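Local coordinates for cyclic nucleotide-binding domain (Methylobacillus flagellatus KT, PDB 3GYD), which binds 3',5'-cyclic AMP through its cyclic nucleotide-binding domain, at residues 31-36 with 85-90; 74-79 with 93-98. One frame throughout, in Å; residues are numbered along the deposited sequence.

Contact 1: residues 31-36 with 85-90; sequences DKYFEE and LILTGE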
# COMPACT_ATOMS: atom_id res chain seq x y z
N ASP B 31 -4.35 1.27 25.22
CA ASP B 31 -5.15 0.24 25.88
C ASP B 31 -6.52 0.78 26.28
O ASP B 31 -7.45 0.01 26.36
CB ASP B 31 -4.43 -0.42 27.07
CG ASP B 31 -3.99 0.57 28.10
OD1 ASP B 31 -4.07 1.79 27.87
OD2 ASP B 31 -3.53 0.13 29.17
N LYS B 32 -6.66 2.09 26.49
CA LYS B 32 -7.98 2.73 26.73
C LYS B 32 -8.95 2.56 25.54
O LYS B 32 -10.15 2.70 25.72
CB LYS B 32 -7.82 4.22 27.04
CG LYS B 32 -7.26 4.47 28.43
CD LYS B 32 -6.64 5.84 28.66
CE LYS B 32 -7.64 6.98 28.60
N TYR B 33 -8.40 2.27 24.34
CA TYR B 33 -9.18 2.08 23.11
C TYR B 33 -8.96 0.70 22.48
O TYR B 33 -9.06 0.53 21.28
CB TYR B 33 -8.89 3.22 22.10
CG TYR B 33 -9.38 4.60 22.59
CD1 TYR B 33 -8.56 5.42 23.37
CD2 TYR B 33 -10.65 5.05 22.30
CE1 TYR B 33 -9.00 6.66 23.83
CE2 TYR B 33 -11.10 6.29 22.75
CZ TYR B 33 -10.27 7.09 23.51
OH TYR B 33 -10.74 8.30 23.97
N PHE B 34 -8.74 -0.30 23.33
CA PHE B 34 -8.54 -1.68 22.93
C PHE B 34 -9.63 -2.14 22.00
O PHE B 34 -9.34 -2.74 20.99
CB PHE B 34 -8.49 -2.61 24.17
CG PHE B 34 -8.47 -4.07 23.82
CD1 PHE B 34 -7.28 -4.71 23.46
CD2 PHE B 34 -9.63 -4.82 23.80
CE1 PHE B 34 -7.27 -6.04 23.11
CE2 PHE B 34 -9.62 -6.17 23.47
CZ PHE B 34 -8.44 -6.77 23.10
N GLU B 35 -10.90 -1.89 22.35
CA GLU B 35 -11.99 -2.48 21.56
C GLU B 35 -12.03 -1.83 20.19
O GLU B 35 -12.24 -2.50 19.18
CB GLU B 35 -13.34 -2.33 22.27
CG GLU B 35 -13.48 -3.25 23.48
CD GLU B 35 -13.62 -4.72 23.15
OE1 GLU B 35 -14.02 -5.08 22.02
OE2 GLU B 35 -13.37 -5.55 24.06
N GLU B 36 -11.80 -0.52 20.15
CA GLU B 36 -11.85 0.19 18.87
C GLU B 36 -10.68 -0.26 17.95
O GLU B 36 -10.86 -0.44 16.75
CB GLU B 36 -11.83 1.70 19.08
CG GLU B 36 -13.07 2.30 19.74
CD GLU B 36 -13.07 2.25 21.25
OE1 GLU B 36 -12.22 1.59 21.90
OE2 GLU B 36 -13.97 2.89 21.81
N LEU B 85 -4.53 6.20 13.90
CA LEU B 85 -5.74 5.39 13.96
C LEU B 85 -6.84 6.28 14.50
O LEU B 85 -6.80 6.69 15.66
CB LEU B 85 -5.56 4.17 14.90
CG LEU B 85 -5.04 2.86 14.32
CD1 LEU B 85 -3.95 3.11 13.38
CD2 LEU B 85 -4.66 1.91 15.48
N ILE B 86 -7.84 6.54 13.68
CA ILE B 86 -8.94 7.43 14.07
C ILE B 86 -9.95 6.63 14.88
O ILE B 86 -10.55 5.69 14.37
CB ILE B 86 -9.65 8.03 12.84
CG1 ILE B 86 -8.65 8.76 11.93
CG2 ILE B 86 -10.77 9.00 13.32
CD1 ILE B 86 -7.74 9.84 12.67
N LEU B 87 -10.14 7.02 16.14
CA LEU B 87 -10.94 6.23 17.10
C LEU B 87 -12.37 6.74 17.11
O LEU B 87 -13.31 5.95 17.22
CB LEU B 87 -10.31 6.27 18.50
CG LEU B 87 -8.84 5.81 18.50
CD1 LEU B 87 -8.07 6.24 19.74
CD2 LEU B 87 -8.71 4.31 18.27
N THR B 88 -12.49 8.07 17.03
CA THR B 88 -13.73 8.80 17.02
C THR B 88 -13.56 10.03 16.11
O THR B 88 -12.46 10.49 15.91
CB THR B 88 -14.17 9.33 18.45
OG1 THR B 88 -13.38 10.47 18.83
CG2 THR B 88 -14.06 8.29 19.51
N GLY B 89 -14.67 10.59 15.61
CA GLY B 89 -14.61 11.84 14.90
C GLY B 89 -14.70 11.72 13.39
O GLY B 89 -15.21 10.72 12.85
N GLU B 90 -14.17 12.75 12.74
CA GLU B 90 -14.29 12.93 11.31
C GLU B 90 -13.13 13.77 10.80
O GLU B 90 -12.78 14.80 11.41
CB GLU B 90 -15.59 13.63 10.97
CG GLU B 90 -15.76 13.73 9.47
CD GLU B 90 -17.20 13.84 9.02
OE1 GLU B 90 -18.12 13.90 9.87
OE2 GLU B 90 -17.37 13.86 7.78
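The backbone of Leu87 is hydrogen-bonded to Asp136 of strand 135-141, which fixes the main chain from which the leucine side chain reaches Tyr33 and Glu36. Here the start of helix 34-41 packs on strand 82-88 of the antiparallel sheet, with Asp136, which Tyr33 also touches, alongside. Leu87 CD1 lies over one face of the Tyr33 ring, 3.8 Å from its centroid and 20° off the normal, the geometry of a CH-pi contact. Its offset is toward CG: Leu87 CD1 to Tyr33 CG, at 3.5 Å, is the closest approach between the segments. The other branch rests against the CB atoms of two residues: Leu87 CD2 is 4.0 Å from Tyr33 CB and 4.1 Å from Glu36 CB. Tyr33 is the N-cap residue; its CG, anti to the carbonyl carbon (chi1 -66°), puts the ring on the strand side, and chi2 of 88° turns its face to Leu87 CD1. With an alanine here, Leu87 CD1 would probably lose the surface it rests on, leaving a gap beside strand 82-88. Ile37 also touches Leu87. No hydrogen bond crosses between the segments, so the 178 Å² buried is held by the CH-pi and apolar contacts.

Contact 2: residues 74-79 with 93-98; sequences LTEGDP and VIKDIP. With CMP (adenosine-3',5'-cyclic-monophosphate), chain D.
Glu76 spends its two carboxylate oxygens on consecutive residues, Lys95 and Asp96. OE1 of Glu76 accepts from the backbone N of Asp96 at 2.9 Å through its syn lone pair, and the N-H...O angle of 169° makes this bond nearly straight. OE2 of Glu76 forms a salt bridge with Lys95 NZ at 3.0 Å, but there the ammonium comes from above the carboxylate, 53° out of its plane. Lys95 CG also lies 3.6 Å from Glu76 OE2, the two side chains crossing at about a right angle. Glu76 spans the gap because its CG is anti to the backbone N (chi1 -170°) and the chain beyond is extended.

The next shell holds both partners in place. Lys95 NZ also donates to Ser126 O, while Glu76 N is bonded to Ser128 OG. A type II turn runs from Thr75 to Asp78, and Gly77 and Asp78 bond to the backbone of Arg125. Gly115, Glu116, Arg125 and Ser126, which hydrogen-bond the nucleotide, belong to the phosphate-binding cassette of cyclic nucleotide-binding domains; the Glu76 turn and Lys95 form a second shell behind its Arg125-Ser126 end. Leu74 CD1 touches cyclic AMP O5' at 3.8 Å and Val93 CG1 its N9 at 3.7 Å.

The contact thus joins the loop after strand 71-74 to the end of strand 90-97, across strand 128-131 in the same sheet, with Leu179 of the second subunit packing on Lys95.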
# COMPACT_ATOMS: atom_id res chain seq x y z
N LEU B 74 -2.69 16.63 10.01
CA LEU B 74 -1.57 16.48 9.08
C LEU B 74 -1.62 17.61 8.07
O LEU B 74 -2.70 18.05 7.69
CB LEU B 74 -1.64 15.15 8.35
CG LEU B 74 -1.62 13.87 9.20
CD1 LEU B 74 -1.95 12.64 8.31
CD2 LEU B 74 -0.27 13.72 9.95
N THR B 75 -0.45 18.08 7.65
CA THR B 75 -0.31 19.15 6.68
C THR B 75 0.52 18.72 5.47
O THR B 75 1.65 18.29 5.58
CB THR B 75 0.38 20.36 7.35
OG1 THR B 75 -0.39 20.76 8.47
CG2 THR B 75 0.58 21.54 6.38
N GLU B 76 -0.08 18.86 4.30
CA GLU B 76 0.56 18.58 3.03
C GLU B 76 1.97 19.19 2.97
O GLU B 76 2.18 20.35 3.35
CB GLU B 76 -0.31 19.09 1.89
CG GLU B 76 0.15 18.65 0.54
CD GLU B 76 -0.70 19.14 -0.63
OE1 GLU B 76 -1.77 19.75 -0.45
OE2 GLU B 76 -0.29 18.84 -1.78
N GLY B 77 2.94 18.40 2.55
CA GLY B 77 4.32 18.88 2.39
C GLY B 77 5.15 18.82 3.66
O GLY B 77 6.36 19.03 3.58
N ASP B 78 4.54 18.54 4.81
CA ASP B 78 5.30 18.42 6.06
C ASP B 78 6.04 17.10 6.05
O ASP B 78 5.55 16.11 5.45
CB ASP B 78 4.40 18.41 7.32
CG ASP B 78 4.01 19.81 7.83
OD1 ASP B 78 4.29 20.83 7.16
OD2 ASP B 78 3.38 19.87 8.92
N PRO B 79 7.14 17.01 6.80
CA PRO B 79 7.75 15.72 7.06
C PRO B 79 6.85 14.98 8.05
O PRO B 79 6.13 15.62 8.83
CB PRO B 79 9.08 16.07 7.73
CG PRO B 79 9.17 17.54 7.79
CD PRO B 79 7.83 18.10 7.53
N VAL B 93 -9.78 15.04 4.13
CA VAL B 93 -8.49 14.93 3.45
C VAL B 93 -8.52 15.88 2.26
O VAL B 93 -9.33 15.73 1.36
CB VAL B 93 -8.19 13.50 2.99
CG1 VAL B 93 -6.82 13.44 2.30
CG2 VAL B 93 -8.23 12.53 4.18
N ILE B 94 -7.60 16.83 2.25
CA ILE B 94 -7.58 17.87 1.23
C ILE B 94 -6.19 18.04 0.64
O ILE B 94 -5.18 17.72 1.27
CB ILE B 94 -8.09 19.22 1.81
CG1 ILE B 94 -7.12 19.80 2.84
CG2 ILE B 94 -9.41 19.01 2.51
CD1 ILE B 94 -7.53 21.18 3.35
N LYS B 95 -6.16 18.52 -0.60
CA LYS B 95 -4.93 18.65 -1.34
C LYS B 95 -4.99 19.90 -2.16
O LYS B 95 -6.04 20.26 -2.68
CB LYS B 95 -4.75 17.42 -2.24
CG LYS B 95 -3.33 17.26 -2.79
CD LYS B 95 -3.05 15.86 -3.28
CE LYS B 95 -1.72 15.82 -4.00
NZ LYS B 95 -0.56 16.18 -3.12
N ASP B 96 -3.85 20.58 -2.28
CA ASP B 96 -3.73 21.73 -3.18
C ASP B 96 -3.40 21.22 -4.57
O ASP B 96 -2.25 20.94 -4.86
CB ASP B 96 -2.65 22.68 -2.69
CG ASP B 96 -2.72 24.05 -3.36
OD1 ASP B 96 -3.33 24.17 -4.44
OD2 ASP B 96 -2.17 25.00 -2.79
N ILE B 97 -4.43 21.09 -5.40
CA ILE B 97 -4.31 20.41 -6.69
C ILE B 97 -3.98 21.48 -7.73
O ILE B 97 -4.74 22.43 -7.87
CB ILE B 97 -5.62 19.69 -7.06
CG1 ILE B 97 -5.91 18.55 -6.07
CG2 ILE B 97 -5.55 19.13 -8.48
CD1 ILE B 97 -7.35 18.06 -6.09
N PRO B 98 -2.85 21.34 -8.43
CA PRO B 98 -2.55 22.22 -9.57
C PRO B 98 -3.74 22.39 -10.56
O PRO B 98 -4.43 21.42 -10.89
CB PRO B 98 -1.36 21.53 -10.24
CG PRO B 98 -0.67 20.83 -9.09
CD PRO B 98 -1.76 20.37 -8.18
P CMP D . 0.28 10.77 4.28
O1P CMP D . 1.38 10.39 5.22
O2P CMP D . 0.67 11.15 2.85
O5' CMP D . -0.44 12.13 4.89
C5' CMP D . -1.68 12.58 4.35
C4' CMP D . -2.64 11.40 4.37
O4' CMP D . -3.84 11.59 3.67
C3' CMP D . -2.12 10.15 3.65
O3' CMP D . -0.95 9.73 4.34
C2' CMP D . -3.34 9.26 3.72
O2' CMP D . -3.44 8.62 5.00
C1' CMP D . -4.47 10.30 3.59
N9 CMP D . -5.06 10.16 2.26
C8 CMP D . -4.47 10.54 1.12
N7 CMP D . -5.25 10.24 0.07
C5 CMP D . -6.37 9.67 0.54
C6 CMP D . -7.60 9.11 0.00
N6 CMP D . -7.84 9.12 -1.33
N1 CMP D . -8.49 8.61 0.87
C2 CMP D . -8.31 8.58 2.22
N3 CMP D . -7.19 9.07 2.77
C4 CMP D . -6.24 9.62 2.01

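The segments alternate along the chain, in the order 31-36, 74-79, 85-90, 93-98, so the chain paths of contacts 1 and 2 cross. Their centres are 24 Å apart, on opposite sides of the chain's centre, and apart from adjoining in sequence they do not touch. What connects them is the succession of strands 82-88 and 90-97: the first belongs to the five-stranded antiparallel sheet, the second to the four-stranded one. Contact 1 brings helix 34-41 onto the former, away from the cyclic AMP pocket, while contact 2 lies beside that pocket. Of two consecutive strands, therefore, one carries the start of helix 34-41 and the next lines the nucleotide pocket.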